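Local atomic coordinates of esterase A (Caulobacter crescentus, PDB entry 5GKV), a protein that probably acts as a serine hydrolase, an esterase related to penicillin-binding proteins and beta-lactamases. Residues A[91-96]-A[183-188]; A[192-197]-A[206-211]; A[277-282]-A[289-294]; A[115-120]-A[130-135]; A[51-56]-A[273-278]. All blocks are in the same frame, centred on the assembly; numbering follows the deposited sequence.

The five contacts lie within one beta-lactamase-type fold, in which helices pack on an antiparallel sheet and a largely helical region adjoins it. Interaction 5 spans the longest loop, joining hairpin strand 52-60 to helix 270-281; interactions 1, 2 and 4 fall within that span, and interaction 4 also within that of interaction 1. Interaction 3 follows on the same helix, sharing M277 and G278, its centre about 12 Å from that of interaction 5. Interaction 1 touches interactions 2 and 3 through R188, R92 and D95, whereas L206 of interaction 2 packs on L273 and L276 of interaction 5. Interaction 4 stands apart in the helical region, about 36 Å from interaction 5, centre to centre. Four contacts therefore form one continuous network.

Interaction 1. Residues A[91-96]-A[183-188]; sequences ARLVDE and RRVDGR
Two helix ends in the helical region meet through L93, near the end of helix 82-95, and V185 with D186, the last residues of helix 173-186. L93 does the reaching with both methyls. Its CD1 lies 3.9 Å from V185 CG1, the two side chains running past each other in opposite senses, and its CD2 approaches D186 CB at 4.0 Å, here crossing at roughly a right angle. D186 thus offers its methylene to the leucine, while CG, anti to the backbone N (chi1 173°), carries the carboxylate toward R188. There OD1 takes two donors: R188 NE at 2.8 Å on its syn lone pair and the backbone N of R188 at 2.9 Å on its anti lone pair. R188 NH2 adds a nearly straight bond to OD2, also 2.9 Å, completing a side-on, coplanar grip that fixes the rotation of the carboxylate. R188 also bridges E196 and D197 of the following helix, a spread of acidic partners that would be expected to steady its positive charge. On the other segment, E96 OE2 sits over the guanidinium face of R92. The bond from R188 N to D186 OD1 closes an Asx turn across G187, whose positive phi marks the helix end.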
# COMPACT_ATOMS: atom_id res chain seq x y z
N ALA A 91 -13.25 0.17 -1.91
CA ALA A 91 -13.92 1.29 -2.57
C ALA A 91 -14.84 0.80 -3.69
O ALA A 91 -15.92 1.37 -3.91
CB ALA A 91 -12.90 2.26 -3.15
N ARG A 92 -14.42 -0.24 -4.40
CA ARG A 92 -15.26 -0.83 -5.45
C ARG A 92 -16.54 -1.45 -4.87
O ARG A 92 -17.63 -1.26 -5.42
CB ARG A 92 -14.46 -1.87 -6.24
CG ARG A 92 -13.45 -1.24 -7.22
CD ARG A 92 -12.68 -2.31 -8.00
NE ARG A 92 -13.42 -2.86 -9.15
CZ ARG A 92 -13.68 -4.15 -9.34
NH1 ARG A 92 -13.29 -5.05 -8.45
NH2 ARG A 92 -14.34 -4.54 -10.42
N LEU A 93 -16.42 -2.23 -3.78
CA LEU A 93 -17.62 -2.80 -3.15
C LEU A 93 -18.60 -1.71 -2.74
O LEU A 93 -19.82 -1.88 -2.90
CB LEU A 93 -17.28 -3.62 -1.91
CG LEU A 93 -16.54 -4.93 -2.08
CD1 LEU A 93 -16.38 -5.57 -0.70
CD2 LEU A 93 -17.33 -5.84 -3.01
N VAL A 94 -18.10 -0.62 -2.16
CA VAL A 94 -18.99 0.46 -1.76
C VAL A 94 -19.63 1.10 -2.98
O VAL A 94 -20.85 1.31 -3.04
CB VAL A 94 -18.23 1.49 -0.90
CG1 VAL A 94 -19.10 2.70 -0.61
CG2 VAL A 94 -17.79 0.85 0.41
N ASP A 95 -18.81 1.41 -3.99
CA ASP A 95 -19.32 2.02 -5.21
C ASP A 95 -20.39 1.16 -5.87
O ASP A 95 -21.34 1.70 -6.47
CB ASP A 95 -18.17 2.27 -6.20
CG ASP A 95 -18.60 3.06 -7.44
OD1 ASP A 95 -19.30 4.09 -7.31
OD2 ASP A 95 -18.22 2.64 -8.56
N GLU A 96 -20.25 -0.16 -5.79
CA GLU A 96 -21.22 -1.09 -6.35
C GLU A 96 -22.48 -1.22 -5.49
O GLU A 96 -23.39 -1.95 -5.89
CB GLU A 96 -20.59 -2.47 -6.54
CG GLU A 96 -19.49 -2.52 -7.61
CD GLU A 96 -18.62 -3.76 -7.49
OE1 GLU A 96 -19.01 -4.70 -6.77
OE2 GLU A 96 -17.53 -3.78 -8.11
N ARG A 183 -14.06 -10.26 2.17
CA ARG A 183 -14.41 -11.67 1.98
C ARG A 183 -15.87 -11.93 2.33
O ARG A 183 -16.59 -12.60 1.58
CB ARG A 183 -13.47 -12.54 2.83
CG ARG A 183 -13.47 -14.03 2.48
CD ARG A 183 -12.62 -14.85 3.49
NE ARG A 183 -13.19 -14.83 4.84
CZ ARG A 183 -14.39 -15.33 5.16
NH1 ARG A 183 -15.15 -15.89 4.23
NH2 ARG A 183 -14.82 -15.26 6.41
N ARG A 184 -16.33 -11.40 3.46
CA ARG A 184 -17.71 -11.63 3.87
C ARG A 184 -18.72 -10.98 2.93
O ARG A 184 -19.83 -11.49 2.77
CB ARG A 184 -17.92 -11.13 5.29
CG ARG A 184 -16.97 -11.80 6.25
CD ARG A 184 -17.63 -12.20 7.50
NE ARG A 184 -16.67 -12.80 8.41
CZ ARG A 184 -17.00 -13.35 9.58
NH1 ARG A 184 -18.27 -13.36 9.95
NH2 ARG A 184 -16.05 -13.87 10.36
N VAL A 185 -18.36 -9.87 2.29
CA VAL A 185 -19.29 -9.20 1.40
C VAL A 185 -19.20 -9.75 -0.02
O VAL A 185 -20.20 -10.16 -0.62
CB VAL A 185 -19.07 -7.67 1.42
CG1 VAL A 185 -19.87 -7.00 0.31
CG2 VAL A 185 -19.49 -7.11 2.77
N ASP A 186 -17.99 -9.78 -0.58
CA ASP A 186 -17.81 -10.23 -1.95
C ASP A 186 -17.92 -11.75 -2.06
O ASP A 186 -18.47 -12.27 -3.04
CB ASP A 186 -16.45 -9.75 -2.48
CG ASP A 186 -16.12 -10.33 -3.85
OD1 ASP A 186 -15.76 -11.53 -3.93
OD2 ASP A 186 -16.21 -9.58 -4.84
N GLY A 187 -17.39 -12.48 -1.08
CA GLY A 187 -17.36 -13.92 -1.19
C GLY A 187 -15.98 -14.49 -1.45
O GLY A 187 -15.62 -15.54 -0.91
N ARG A 188 -15.19 -13.79 -2.25
CA ARG A 188 -13.83 -14.20 -2.59
C ARG A 188 -12.83 -13.46 -1.69
O ARG A 188 -13.13 -12.42 -1.11
CB ARG A 188 -13.51 -13.88 -4.05
CG ARG A 188 -14.45 -14.50 -5.09
CD ARG A 188 -14.30 -13.82 -6.46
NE ARG A 188 -14.73 -12.42 -6.43
CZ ARG A 188 -14.59 -11.57 -7.44
NH1 ARG A 188 -14.02 -11.98 -8.56
NH2 ARG A 188 -15.01 -10.32 -7.33

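Interaction 2. Residues A[192-197]-A[206-211]; sequences TALRED and LWIGLP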
# COMPACT_ATOMS: atom_id res chain seq x y z
N THR A 192 -7.94 -13.03 -4.76
CA THR A 192 -8.64 -13.73 -5.84
C THR A 192 -9.46 -12.77 -6.67
O THR A 192 -9.42 -12.80 -7.90
CB THR A 192 -9.53 -14.83 -5.27
OG1 THR A 192 -8.72 -15.81 -4.61
CG2 THR A 192 -10.31 -15.51 -6.41
N ALA A 193 -10.22 -11.90 -6.00
CA ALA A 193 -11.00 -10.91 -6.73
C ALA A 193 -10.10 -9.97 -7.51
O ALA A 193 -10.39 -9.64 -8.67
CB ALA A 193 -11.89 -10.12 -5.78
N LEU A 194 -9.00 -9.51 -6.89
CA LEU A 194 -8.05 -8.66 -7.60
C LEU A 194 -7.58 -9.32 -8.89
O LEU A 194 -7.54 -8.69 -9.95
CB LEU A 194 -6.85 -8.34 -6.71
CG LEU A 194 -5.68 -7.61 -7.40
CD1 LEU A 194 -6.06 -6.19 -7.82
CD2 LEU A 194 -4.43 -7.60 -6.52
N ARG A 195 -7.20 -10.60 -8.80
CA ARG A 195 -6.69 -11.30 -9.97
C ARG A 195 -7.80 -11.51 -11.02
O ARG A 195 -7.58 -11.26 -12.21
CB ARG A 195 -6.09 -12.64 -9.54
CG ARG A 195 -5.68 -13.58 -10.67
CD ARG A 195 -5.26 -14.95 -10.15
NE ARG A 195 -6.29 -15.62 -9.36
CZ ARG A 195 -7.25 -16.40 -9.86
NH1 ARG A 195 -7.31 -16.60 -11.18
NH2 ARG A 195 -8.15 -16.98 -9.06
N GLU A 196 -8.99 -11.93 -10.58
CA GLU A 196 -10.05 -12.27 -11.52
C GLU A 196 -10.64 -11.03 -12.18
O GLU A 196 -10.92 -11.03 -13.38
CB GLU A 196 -11.17 -13.05 -10.81
CG GLU A 196 -10.80 -14.47 -10.47
CD GLU A 196 -11.93 -15.21 -9.78
OE1 GLU A 196 -12.93 -14.56 -9.39
OE2 GLU A 196 -11.81 -16.44 -9.62
N ASP A 197 -10.87 -9.97 -11.40
CA ASP A 197 -11.61 -8.82 -11.89
C ASP A 197 -10.73 -7.73 -12.50
O ASP A 197 -11.23 -6.91 -13.28
CB ASP A 197 -12.44 -8.19 -10.76
CG ASP A 197 -13.59 -9.09 -10.28
OD1 ASP A 197 -13.81 -10.18 -10.85
OD2 ASP A 197 -14.26 -8.70 -9.31
N LEU A 206 0.63 -7.70 -10.92
CA LEU A 206 0.36 -7.30 -9.55
C LEU A 206 -0.43 -8.43 -8.89
O LEU A 206 -1.37 -8.96 -9.48
CB LEU A 206 -0.43 -5.98 -9.50
CG LEU A 206 -1.19 -5.70 -8.20
CD1 LEU A 206 -0.24 -5.40 -7.02
CD2 LEU A 206 -2.24 -4.59 -8.38
N TRP A 207 -0.03 -8.79 -7.67
CA TRP A 207 -0.48 -10.01 -7.02
C TRP A 207 -0.65 -9.79 -5.53
O TRP A 207 0.21 -9.17 -4.89
CB TRP A 207 0.53 -11.15 -7.21
CG TRP A 207 0.99 -11.36 -8.61
CD1 TRP A 207 1.82 -10.56 -9.34
CD2 TRP A 207 0.68 -12.49 -9.45
NE1 TRP A 207 2.03 -11.09 -10.59
CE2 TRP A 207 1.35 -12.28 -10.68
CE3 TRP A 207 -0.09 -13.64 -9.28
CZ2 TRP A 207 1.27 -13.18 -11.73
CZ3 TRP A 207 -0.17 -14.54 -10.33
CH2 TRP A 207 0.50 -14.31 -11.54
N ILE A 208 -1.71 -10.34 -4.96
CA ILE A 208 -1.79 -10.54 -3.51
C ILE A 208 -2.02 -12.03 -3.32
O ILE A 208 -3.08 -12.55 -3.69
CB ILE A 208 -2.90 -9.70 -2.86
CG1 ILE A 208 -2.63 -8.20 -3.06
CG2 ILE A 208 -3.00 -10.03 -1.37
CD1 ILE A 208 -3.73 -7.29 -2.48
N GLY A 209 -1.02 -12.72 -2.77
CA GLY A 209 -0.96 -14.16 -2.85
C GLY A 209 -0.27 -14.60 -4.13
O GLY A 209 -0.88 -14.63 -5.20
N LEU A 210 1.02 -14.92 -4.03
CA LEU A 210 1.84 -15.15 -5.21
C LEU A 210 2.11 -16.64 -5.39
O LEU A 210 2.75 -17.24 -4.52
CB LEU A 210 3.16 -14.39 -5.05
CG LEU A 210 4.06 -14.33 -6.28
CD1 LEU A 210 3.42 -13.52 -7.40
CD2 LEU A 210 5.42 -13.73 -5.85
N PRO A 211 1.65 -17.26 -6.48
CA PRO A 211 1.92 -18.70 -6.68
C PRO A 211 3.41 -18.99 -6.81
O PRO A 211 4.19 -18.16 -7.29
CB PRO A 211 1.18 -19.02 -7.99
CG PRO A 211 0.19 -17.92 -8.17
CD PRO A 211 0.81 -16.70 -7.55
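Apolar contact dominates here, and L194 carries the helix side of it. Its CD2 reaches I208 CG1 at 3.9 Å and L206 CG at 4.1 Å, so one methyl meets two strand residues that are separated by a single position. CG stands anti to the backbone N (chi1 172°), and the leucine crosses both partners at about a right angle; its CD1 adds a contact with L206 CD2 at 4.2 Å. Between those two residues, the CB of W207 starts away from the helix, though the end of the side chain comes back nearer to it; one face of its indole is covered near the rim by L210 CD1, 3.4 Å above the ring plane. Polar interactions lie to the sides and none crosses the contact. W207 NE1 is hydrogen-bonded to D205, while R195 has a salt bridge with E200 and only a long charge pairing with E196, whose CG lies over one guanidinium face. The helix and strand segments run roughly antiparallel (151°), their axes approaching to 7.9 Å. Strand 206-208 is an outer strand of a three-stranded sheet beside strand 266-268; helix 82-95 joins the cluster where V85 touches both L194 and I208, and C199, further along helix 190-202, touches L194 and L206.

Interaction 3. Residues A[277-282]-A[289-294]; sequences MGALAH and RSLITP
L280 and L291 both turn CG anti to their carbonyl carbons (chi1 -50° and -61°), whereas I292 sends CG1 anti to its backbone N (chi1 -175°) and thereby leaves CG2 between N and the carbonyl carbon. These settings bring one methyl of each residue into the contact. L291 CD1 meets A279 CB at 3.9 Å, and I292 CG2 meets L280 CD2, likewise at 3.9 Å, with the isoleucine and leucine side chains crossing obliquely. Consecutive residues of the last helical turn are thus matched with consecutive residues of the chain leaving strand 289-290: CA of A279 lies 7.5 Å from CA of L291, and CA of L280 is 8.0 Å from CA of I292. All four residues are buried, and the join is wholly apolar. Helix 82-95 packs against the isoleucine with A91 and D95 and against L280 with L88, and helix 190-202 covers L291 through I198 and L202. Polar backbone and side-chain groups are tied down at the flank, where R92 NE bonds to L291 O and D95 OD1 pairs with T293 OG1. T293 is an N-cap, its hydroxyl bonded to the backbone N of G296. The contact therefore closes off a beta hairpin (strands 285-286 and 289-290) linking helix 270-281 to the N-capped helix 294-301.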
# COMPACT_ATOMS: atom_id res chain seq x y z
N MET A 277 -3.25 2.78 -10.23
CA MET A 277 -3.55 4.09 -9.68
C MET A 277 -3.91 5.08 -10.79
O MET A 277 -4.67 6.02 -10.54
CB MET A 277 -2.36 4.63 -8.88
CG MET A 277 -1.97 3.77 -7.68
SD MET A 277 -3.31 3.45 -6.51
CE MET A 277 -3.33 5.03 -5.66
N GLY A 278 -3.38 4.88 -12.00
CA GLY A 278 -3.76 5.73 -13.12
C GLY A 278 -5.25 5.70 -13.41
O GLY A 278 -5.84 6.73 -13.76
N ALA A 279 -5.88 4.54 -13.24
CA ALA A 279 -7.33 4.46 -13.41
C ALA A 279 -8.04 5.37 -12.41
O ALA A 279 -9.02 6.04 -12.76
CB ALA A 279 -7.81 3.02 -13.28
N LEU A 280 -7.57 5.40 -11.16
CA LEU A 280 -8.13 6.30 -10.16
C LEU A 280 -7.81 7.77 -10.46
O LEU A 280 -8.51 8.66 -9.96
CB LEU A 280 -7.61 5.94 -8.77
CG LEU A 280 -7.72 4.46 -8.38
CD1 LEU A 280 -7.31 4.26 -6.91
CD2 LEU A 280 -9.15 3.97 -8.61
N ALA A 281 -6.78 8.05 -11.26
CA ALA A 281 -6.49 9.42 -11.68
C ALA A 281 -7.23 9.84 -12.95
O ALA A 281 -7.18 11.02 -13.31
CB ALA A 281 -4.98 9.60 -11.93
N HIS A 282 -7.91 8.91 -13.62
CA HIS A 282 -8.49 9.12 -14.94
C HIS A 282 -9.93 8.59 -14.98
O HIS A 282 -10.31 7.78 -15.82
CB HIS A 282 -7.62 8.45 -16.00
CG HIS A 282 -7.99 8.79 -17.41
ND1 HIS A 282 -8.24 10.08 -17.82
CD2 HIS A 282 -8.14 8.01 -18.50
CE1 HIS A 282 -8.53 10.08 -19.11
NE2 HIS A 282 -8.48 8.84 -19.55
N ARG A 289 -11.77 0.00 -19.54
CA ARG A 289 -12.60 -0.77 -18.62
C ARG A 289 -12.85 0.05 -17.36
O ARG A 289 -11.90 0.48 -16.70
CB ARG A 289 -11.93 -2.11 -18.28
CG ARG A 289 -12.67 -2.93 -17.24
CD ARG A 289 -12.02 -4.30 -17.00
NE ARG A 289 -11.89 -5.06 -18.25
CZ ARG A 289 -12.51 -6.22 -18.49
NH1 ARG A 289 -13.29 -6.77 -17.57
NH2 ARG A 289 -12.33 -6.83 -19.65
N SER A 290 -14.12 0.26 -17.02
CA SER A 290 -14.46 0.99 -15.80
C SER A 290 -14.24 0.11 -14.57
O SER A 290 -14.88 -0.94 -14.41
CB SER A 290 -15.91 1.47 -15.84
OG SER A 290 -16.22 2.24 -14.69
N LEU A 291 -13.31 0.51 -13.70
CA LEU A 291 -13.10 -0.17 -12.42
C LEU A 291 -13.96 0.38 -11.30
O LEU A 291 -14.26 -0.34 -10.35
CB LEU A 291 -11.62 -0.06 -12.00
CG LEU A 291 -10.64 -0.69 -12.98
CD1 LEU A 291 -9.22 -0.55 -12.47
CD2 LEU A 291 -11.01 -2.15 -13.16
N ILE A 292 -14.36 1.65 -11.40
CA ILE A 292 -15.05 2.36 -10.33
C ILE A 292 -15.56 3.67 -10.92
O ILE A 292 -14.98 4.17 -11.89
CB ILE A 292 -14.11 2.59 -9.13
CG1 ILE A 292 -14.85 3.21 -7.94
CG2 ILE A 292 -12.91 3.47 -9.54
CD1 ILE A 292 -14.06 3.17 -6.63
N THR A 293 -16.63 4.24 -10.37
CA THR A 293 -17.12 5.52 -10.85
C THR A 293 -16.36 6.68 -10.23
O THR A 293 -15.73 6.54 -9.17
CB THR A 293 -18.62 5.68 -10.55
OG1 THR A 293 -18.80 6.01 -9.16
CG2 THR A 293 -19.38 4.41 -10.89
N PRO A 294 -16.39 7.86 -10.87
CA PRO A 294 -15.81 9.05 -10.22
C PRO A 294 -16.37 9.32 -8.84
O PRO A 294 -15.62 9.68 -7.92
CB PRO A 294 -16.16 10.18 -11.20
CG PRO A 294 -16.23 9.48 -12.56
CD PRO A 294 -16.75 8.09 -12.28

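Interaction 4. Residues A[115-120]-A[130-135]; sequences AGKDAV and AGLSGF
Neither segment has regular secondary structure, and K117 and V120 of one face L132 and A130 of the other. Residues 117-120 form a type I beta turn, closed by a bond of 3.3 Å from V120 N to K117 O and preceded by G116 with positive phi. In the other segment A130 is followed by G131, again at positive phi (75°), and the CA atoms of V120 and A130 come within 6.7 Å. V120 points CG1 at the CB of A130, 3.8 Å away. K117 supplies the second meeting point with the middle of its chain: CD lies 4.1 Å from both CD1 and CD2 of L132, lodged against the two branches as the side chains pass at a slant. The sequence A130-G131-L132 ends an H-x-A-G-L stretch that resembles the H-T-S-G-L sequence of many beta-lactamase-family proteins, and here it follows closely after helix 122-126. Beyond CD the lysine bends twice (chi3 -62°, chi4 -55°), which turns its ammonium away from the leucine and toward the main chain. NZ is gripped by three carbonyl oxygens, those of Q114, A155 and M157, and F112 adds a cation-pi interaction, which would be expected to stabilise the buried charge. L132 also packs against F112, L154 and H170, its carbonyl O bonding to T173 OG1. S133 OG is hydrogen-bonded to G168 O.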
# COMPACT_ATOMS: atom_id res chain seq x y z
N ALA A 115 -16.36 -6.64 22.69
CA ALA A 115 -15.52 -5.67 23.40
C ALA A 115 -15.86 -4.23 23.04
O ALA A 115 -14.98 -3.37 23.00
CB ALA A 115 -14.03 -5.95 23.16
N GLY A 116 -17.13 -3.96 22.77
CA GLY A 116 -17.56 -2.59 22.56
C GLY A 116 -17.39 -2.03 21.17
O GLY A 116 -17.51 -0.81 21.00
N LYS A 117 -17.13 -2.86 20.16
CA LYS A 117 -16.90 -2.38 18.79
C LYS A 117 -18.14 -2.49 17.90
O LYS A 117 -18.01 -2.45 16.67
CB LYS A 117 -15.73 -3.14 18.15
CG LYS A 117 -14.43 -3.12 18.94
CD LYS A 117 -13.27 -3.66 18.11
CE LYS A 117 -13.48 -5.11 17.70
NZ LYS A 117 -13.75 -5.97 18.89
N ASP A 118 -19.34 -2.57 18.48
CA ASP A 118 -20.54 -2.85 17.68
C ASP A 118 -20.91 -1.71 16.75
O ASP A 118 -21.67 -1.94 15.80
CB ASP A 118 -21.72 -3.14 18.61
CG ASP A 118 -21.89 -2.07 19.65
OD1 ASP A 118 -21.14 -2.10 20.66
OD2 ASP A 118 -22.74 -1.17 19.44
N ALA A 119 -20.42 -0.49 16.98
CA ALA A 119 -20.74 0.65 16.12
C ALA A 119 -19.58 1.11 15.24
O ALA A 119 -19.75 2.05 14.45
CB ALA A 119 -21.21 1.85 16.96
N VAL A 120 -18.39 0.50 15.36
CA VAL A 120 -17.27 0.88 14.49
C VAL A 120 -17.68 0.69 13.04
O VAL A 120 -18.16 -0.37 12.65
CB VAL A 120 -16.04 0.03 14.83
CG1 VAL A 120 -14.87 0.38 13.89
CG2 VAL A 120 -15.65 0.22 16.30
N ALA A 130 -9.99 2.43 14.65
CA ALA A 130 -10.67 1.42 15.46
C ALA A 130 -9.83 0.87 16.60
O ALA A 130 -10.28 -0.05 17.29
CB ALA A 130 -11.14 0.26 14.57
N GLY A 131 -8.61 1.38 16.82
CA GLY A 131 -7.88 1.02 18.02
C GLY A 131 -7.27 -0.36 18.04
O GLY A 131 -6.93 -0.84 19.12
N LEU A 132 -7.10 -0.99 16.88
CA LEU A 132 -6.58 -2.36 16.81
C LEU A 132 -5.20 -2.39 16.15
O LEU A 132 -4.88 -3.31 15.39
CB LEU A 132 -7.57 -3.25 16.06
CG LEU A 132 -9.03 -3.14 16.53
CD1 LEU A 132 -9.97 -4.02 15.68
CD2 LEU A 132 -9.18 -3.49 18.03
N SER A 133 -4.36 -1.39 16.47
CA SER A 133 -3.10 -1.17 15.75
C SER A 133 -2.18 -2.39 15.81
O SER A 133 -1.44 -2.66 14.86
CB SER A 133 -2.41 0.07 16.33
OG SER A 133 -3.30 1.18 16.31
N GLY A 134 -2.22 -3.12 16.91
CA GLY A 134 -1.52 -4.39 17.05
C GLY A 134 -2.12 -5.10 18.25
O GLY A 134 -2.97 -4.56 18.96
N PHE A 135 -1.67 -6.34 18.45
CA PHE A 135 -2.08 -7.09 19.63
C PHE A 135 -1.18 -6.69 20.81
O PHE A 135 0.03 -6.88 20.74
CB PHE A 135 -1.98 -8.58 19.37
CG PHE A 135 -2.85 -9.07 18.22
CD1 PHE A 135 -4.23 -8.90 18.24
CD2 PHE A 135 -2.28 -9.72 17.13
CE1 PHE A 135 -5.03 -9.36 17.19
CE2 PHE A 135 -3.08 -10.19 16.07
CZ PHE A 135 -4.44 -10.00 16.10

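Interaction 5. Residues A[51-56]-A[273-278]; sequences GEVVVD and LARLMG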
# COMPACT_ATOMS: atom_id res chain seq x y z
N GLY A 51 -3.64 7.26 -17.18
CA GLY A 51 -3.57 5.82 -17.19
C GLY A 51 -2.53 5.21 -18.11
O GLY A 51 -2.33 3.99 -18.08
N GLU A 52 -1.86 6.02 -18.93
CA GLU A 52 -0.87 5.57 -19.90
C GLU A 52 0.52 5.76 -19.30
O GLU A 52 0.91 6.89 -19.01
CB GLU A 52 -0.99 6.39 -21.17
CG GLU A 52 -2.38 6.38 -21.79
CD GLU A 52 -2.34 6.30 -23.30
OE1 GLU A 52 -1.28 6.63 -23.89
OE2 GLU A 52 -3.39 5.94 -23.89
N VAL A 53 1.28 4.67 -19.17
CA VAL A 53 2.65 4.78 -18.66
C VAL A 53 3.49 5.55 -19.68
O VAL A 53 3.59 5.16 -20.84
CB VAL A 53 3.24 3.40 -18.38
CG1 VAL A 53 4.73 3.51 -18.04
CG2 VAL A 53 2.49 2.72 -17.23
N VAL A 54 4.11 6.66 -19.24
CA VAL A 54 4.97 7.44 -20.13
C VAL A 54 6.44 7.36 -19.74
O VAL A 54 7.30 7.48 -20.62
CB VAL A 54 4.51 8.92 -20.22
CG1 VAL A 54 3.16 9.01 -20.91
CG2 VAL A 54 4.47 9.57 -18.85
N VAL A 55 6.76 7.15 -18.47
CA VAL A 55 8.12 6.91 -18.01
C VAL A 55 8.14 5.55 -17.34
O VAL A 55 7.28 5.26 -16.51
CB VAL A 55 8.60 7.99 -17.02
CG1 VAL A 55 10.04 7.68 -16.53
CG2 VAL A 55 8.50 9.38 -17.64
N ASP A 56 9.12 4.72 -17.69
CA ASP A 56 9.27 3.42 -17.05
C ASP A 56 10.76 3.11 -17.08
O ASP A 56 11.28 2.62 -18.09
CB ASP A 56 8.43 2.37 -17.77
CG ASP A 56 8.66 0.96 -17.23
OD1 ASP A 56 9.11 0.82 -16.08
OD2 ASP A 56 8.37 -0.01 -17.98
N LEU A 273 1.51 -0.87 -10.78
CA LEU A 273 0.89 0.04 -9.82
C LEU A 273 0.55 1.38 -10.45
O LEU A 273 -0.50 1.97 -10.15
CB LEU A 273 1.81 0.24 -8.60
CG LEU A 273 1.99 -1.03 -7.75
CD1 LEU A 273 3.17 -0.83 -6.80
CD2 LEU A 273 0.71 -1.35 -6.98
N ALA A 274 1.42 1.88 -11.32
CA ALA A 274 1.15 3.17 -11.95
C ALA A 274 -0.10 3.10 -12.82
O ALA A 274 -0.89 4.05 -12.87
CB ALA A 274 2.36 3.63 -12.78
N ARG A 275 -0.30 1.96 -13.51
CA ARG A 275 -1.50 1.80 -14.32
C ARG A 275 -2.75 1.69 -13.45
O ARG A 275 -3.77 2.32 -13.74
CB ARG A 275 -1.35 0.56 -15.22
CG ARG A 275 -0.25 0.70 -16.26
CD ARG A 275 -0.10 -0.56 -17.12
NE ARG A 275 -1.36 -0.90 -17.75
CZ ARG A 275 -1.73 -2.14 -18.08
NH1 ARG A 275 -0.92 -3.17 -17.82
NH2 ARG A 275 -2.91 -2.36 -18.65
N LEU A 276 -2.67 0.91 -12.36
CA LEU A 276 -3.83 0.76 -11.49
C LEU A 276 -4.22 2.08 -10.85
O LEU A 276 -5.39 2.49 -10.89
CB LEU A 276 -3.56 -0.32 -10.42
CG LEU A 276 -4.73 -0.60 -9.46
CD1 LEU A 276 -5.93 -1.15 -10.22
CD2 LEU A 276 -4.31 -1.57 -8.38
N MET A 277 -3.25 2.78 -10.23
CA MET A 277 -3.55 4.09 -9.68
C MET A 277 -3.91 5.08 -10.79
O MET A 277 -4.67 6.02 -10.54
CB MET A 277 -2.36 4.63 -8.88
CG MET A 277 -1.97 3.77 -7.68
SD MET A 277 -3.31 3.45 -6.51
CE MET A 277 -3.33 5.03 -5.66
N GLY A 278 -3.38 4.88 -12.00
CA GLY A 278 -3.76 5.73 -13.12
C GLY A 278 -5.25 5.70 -13.41
O GLY A 278 -5.84 6.73 -13.76
O HOH W 1 -2.52 1.26 -19.12
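The guanidinium of R275, whose aliphatic stem packs on V53, donates from all three of its nitrogens. NE donates a hydrogen bond to a water, 2.8 Å away, and the same water donates to G51 O at 2.9 Å, linking the helix to the hairpin in the absence of a direct hydrogen bond between the segments. NH2 forms a salt bridge with D287 and also bonds to L202 O, while NH1 bonds to G203 O. These bonds should fix the rotation of the flat group and balance its charge. The chain is bent at chi3 (56°), which turns the head out of line with the extended stem. Nearer the backbone, R275 CG meets V53 CG2 at 3.5 Å, a tight approach of two saturated carbons, while CD remains 4.2 Å from that methyl; the side chains cross at about a right angle. The backbones converge at two glycines: G51 CA lies only 4.1 Å from G278 CA. G278 has no CB, and one there would run into G51 CA. G51 itself has positive phi and sits in the tight turn between strands 42-49 and 52-60. Further along the second strand, V54 and V55 both face F47, a classic beta bulge. The contact thus brings helix 270-281 against the turn end of this hairpin; its preceding residues lie on the main antiparallel sheet, with A274 on A46 of strand 42-49, L273 on A359 and V361 of strand 356-362, and M277 on A348 and A350 of strand 347-351.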